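Local coordinates for protein lectin CEL-IV, C-type (Cucumaria echinata, PDB 3ALU) that binds galactose-containing carbohydrates such as raffinose through a calcium-dependent C-type lectin domain and assembles as a tetramer, at residues 53-58 against 103-108. Numbering follows the deposited sequence.
Sequences SIHSAE and SVDYDG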
loop_
_atom_site.group_PDB
_atom_site.type_symbol
_atom_site.label_atom_id
_atom_site.label_comp_id
_atom_site.label_asym_id
_atom_site.label_seq_id
_atom_site.Cartn_x
_atom_site.Cartn_y
_atom_site.Cartn_z
ATOM N N SER A 53 -17.445 -3.950 11.420
ATOM C CA SER A 53 -18.025 -5.320 11.408
ATOM C C SER A 53 -16.887 -6.319 11.611
ATOM O O SER A 53 -15.749 -5.931 11.435
ATOM C CB SER A 53 -18.747 -5.585 10.124
ATOM O OG SER A 53 -17.922 -5.554 8.947
ATOM N N ILE A 54 -17.205 -7.579 11.981
ATOM C CA ILE A 54 -16.160 -8.531 12.423
ATOM C C ILE A 54 -16.532 -9.868 11.818
ATOM O O ILE A 54 -17.696 -10.300 11.975
ATOM C CB ILE A 54 -16.092 -8.615 13.965
ATOM C CG1 ILE A 54 -15.864 -7.199 14.577
ATOM C CG2 ILE A 54 -15.016 -9.634 14.423
ATOM C CD1 ILE A 54 -15.946 -7.123 16.118
ATOM N N HIS A 55 -15.575 -10.518 11.135
ATOM C CA HIS A 55 -15.933 -11.688 10.296
ATOM C C HIS A 55 -15.121 -12.931 10.545
ATOM O O HIS A 55 -15.274 -13.940 9.834
ATOM C CB HIS A 55 -15.880 -11.288 8.844
ATOM C CG HIS A 55 -16.917 -10.283 8.533
ATOM N ND1 HIS A 55 -16.649 -8.926 8.467
ATOM C CD2 HIS A 55 -18.251 -10.419 8.429
ATOM C CE1 HIS A 55 -17.782 -8.279 8.249
ATOM N NE2 HIS A 55 -18.768 -9.158 8.232
ATOM N N SER A 56 -14.285 -12.876 11.570
ATOM C CA SER A 56 -13.441 -14.031 11.921
ATOM C C SER A 56 -12.877 -13.904 13.321
ATOM O O SER A 56 -12.825 -12.797 13.897
ATOM C CB SER A 56 -12.274 -14.213 10.911
ATOM O OG SER A 56 -11.252 -13.237 11.139
ATOM N N ALA A 57 -12.424 -15.047 13.872
ATOM C CA ALA A 57 -11.784 -15.078 15.161
ATOM C C ALA A 57 -10.518 -14.209 15.203
ATOM O O ALA A 57 -10.231 -13.591 16.213
ATOM C CB ALA A 57 -11.425 -16.526 15.528
ATOM N N GLU A 58 -9.753 -14.227 14.112
ATOM C CA GLU A 58 -8.568 -13.395 13.997
ATOM C C GLU A 58 -8.916 -11.916 13.994
ATOM O O GLU A 58 -8.211 -11.131 14.605
ATOM C CB GLU A 58 -7.848 -13.717 12.699
ATOM C CG GLU A 58 -7.160 -15.066 12.745
ATOM C CD GLU A 58 -6.168 -15.252 11.613
ATOM O OE1 GLU A 58 -5.357 -16.203 11.717
ATOM O OE2 GLU A 58 -6.181 -14.446 10.633
ATOM N N SER A 103 -22.281 -9.854 5.819
ATOM C CA SER A 103 -22.927 -11.031 6.416
ATOM C C SER A 103 -22.507 -11.190 7.861
ATOM O O SER A 103 -21.387 -10.870 8.238
ATOM C CB SER A 103 -22.495 -12.315 5.694
ATOM O OG SER A 103 -22.571 -12.121 4.296
ATOM N N VAL A 104 -23.415 -11.698 8.671
ATOM C CA VAL A 104 -23.065 -12.096 10.027
ATOM C C VAL A 104 -22.611 -13.550 9.929
ATOM O O VAL A 104 -23.409 -14.503 10.111
ATOM C CB VAL A 104 -24.238 -11.909 11.003
ATOM C CG1 VAL A 104 -23.840 -12.341 12.430
ATOM C CG2 VAL A 104 -24.713 -10.432 11.005
ATOM N N ASP A 105 -21.340 -13.713 9.630
ATOM C CA ASP A 105 -20.725 -15.017 9.387
ATOM C C ASP A 105 -19.746 -15.391 10.508
ATOM O O ASP A 105 -18.982 -16.355 10.381
ATOM C CB ASP A 105 -20.036 -15.026 7.994
ATOM C CG ASP A 105 -19.037 -13.874 7.776
ATOM O OD1 ASP A 105 -18.804 -13.032 8.680
ATOM O OD2 ASP A 105 -18.468 -13.810 6.655
ATOM N N TYR A 106 -19.716 -14.579 11.567
ATOM C CA TYR A 106 -18.902 -14.821 12.760
ATOM C C TYR A 106 -19.683 -14.425 14.010
ATOM O O TYR A 106 -20.298 -13.357 14.079
ATOM C CB TYR A 106 -17.565 -14.054 12.725
ATOM C CG TYR A 106 -16.820 -14.130 14.022
ATOM C CD1 TYR A 106 -16.796 -13.034 14.904
ATOM C CD2 TYR A 106 -16.138 -15.309 14.406
ATOM C CE1 TYR A 106 -16.141 -13.106 16.126
ATOM C CE2 TYR A 106 -15.480 -15.390 15.631
ATOM C CZ TYR A 106 -15.469 -14.286 16.482
ATOM O OH TYR A 106 -14.835 -14.360 17.699
ATOM N N ASP A 107 -19.616 -15.314 14.984
ATOM C CA ASP A 107 -20.312 -15.222 16.255
ATOM C C ASP A 107 -19.305 -14.947 17.370
ATOM O O ASP A 107 -18.573 -15.857 17.791
ATOM C CB ASP A 107 -21.029 -16.581 16.487
ATOM C CG ASP A 107 -21.612 -16.724 17.864
ATOM O OD1 ASP A 107 -22.228 -17.804 18.144
ATOM O OD2 ASP A 107 -21.463 -15.802 18.684
ATOM N N GLY A 108 -19.260 -13.694 17.860
ATOM C CA GLY A 108 -18.307 -13.326 18.884
ATOM C C GLY A 108 -18.932 -13.009 20.231
ATOM O O GLY A 108 -18.303 -12.426 21.100
HETATM O O HOH W 1 -20.180 -11.581 11.746
#
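Ser103 meets the imidazole of His55 with its carbonyl oxygen, which lies in the ring plane at the edge, 3.1 Å from His55 NE2. That nitrogen is hydrogen-bonded to the hydroxyl of Ser102, one residue earlier, and Trp98 meets the same ring with the two planes about 60° apart. An inverse gamma turn centred on Val104 carries the chain from Ser103 to Asp105.

Asp105 follows, its carboxylate plane standing 78° to the imidazole. Its OD1 comes to 3.4 Å from His55 CB, whereas the still closer approach of this oxygen to the ring carbon CD2 is doubtful, and nothing firm follows from it.

Most of the packing falls to Tyr106. With CG anti to the backbone N (chi1 171°), the ring runs alongside the backbone of 55-57. Tyr106 CB sits 3.5 Å from His55 C, while the carbonyl carbon of Ser56 lies over one ring face, displaced toward the rim. At one side of the ring, CD1 touches Ile54 CG2 at 3.9 Å; at the other, CE2 is 3.5 Å from Ala57 N. The ring thus lies against the first turn of helix 57-70, whose N-cap is Ser56, with OG bonded to Ser59 N. The amide of Ser56 itself is buried here without a polar partner. Beside the Tyr106 backbone, a water donates to Ile54 O (2.8 Å) and to Tyr106 O (2.9 Å), bridging the two segments.

In this C-type lectin domain, the contact joins the start of helix 57-70 to the long loop between strands 96-98 and 120-125, which farther on supplies the calcium ligands Glu113, Asn115 and Asn116 of the galactose-binding site.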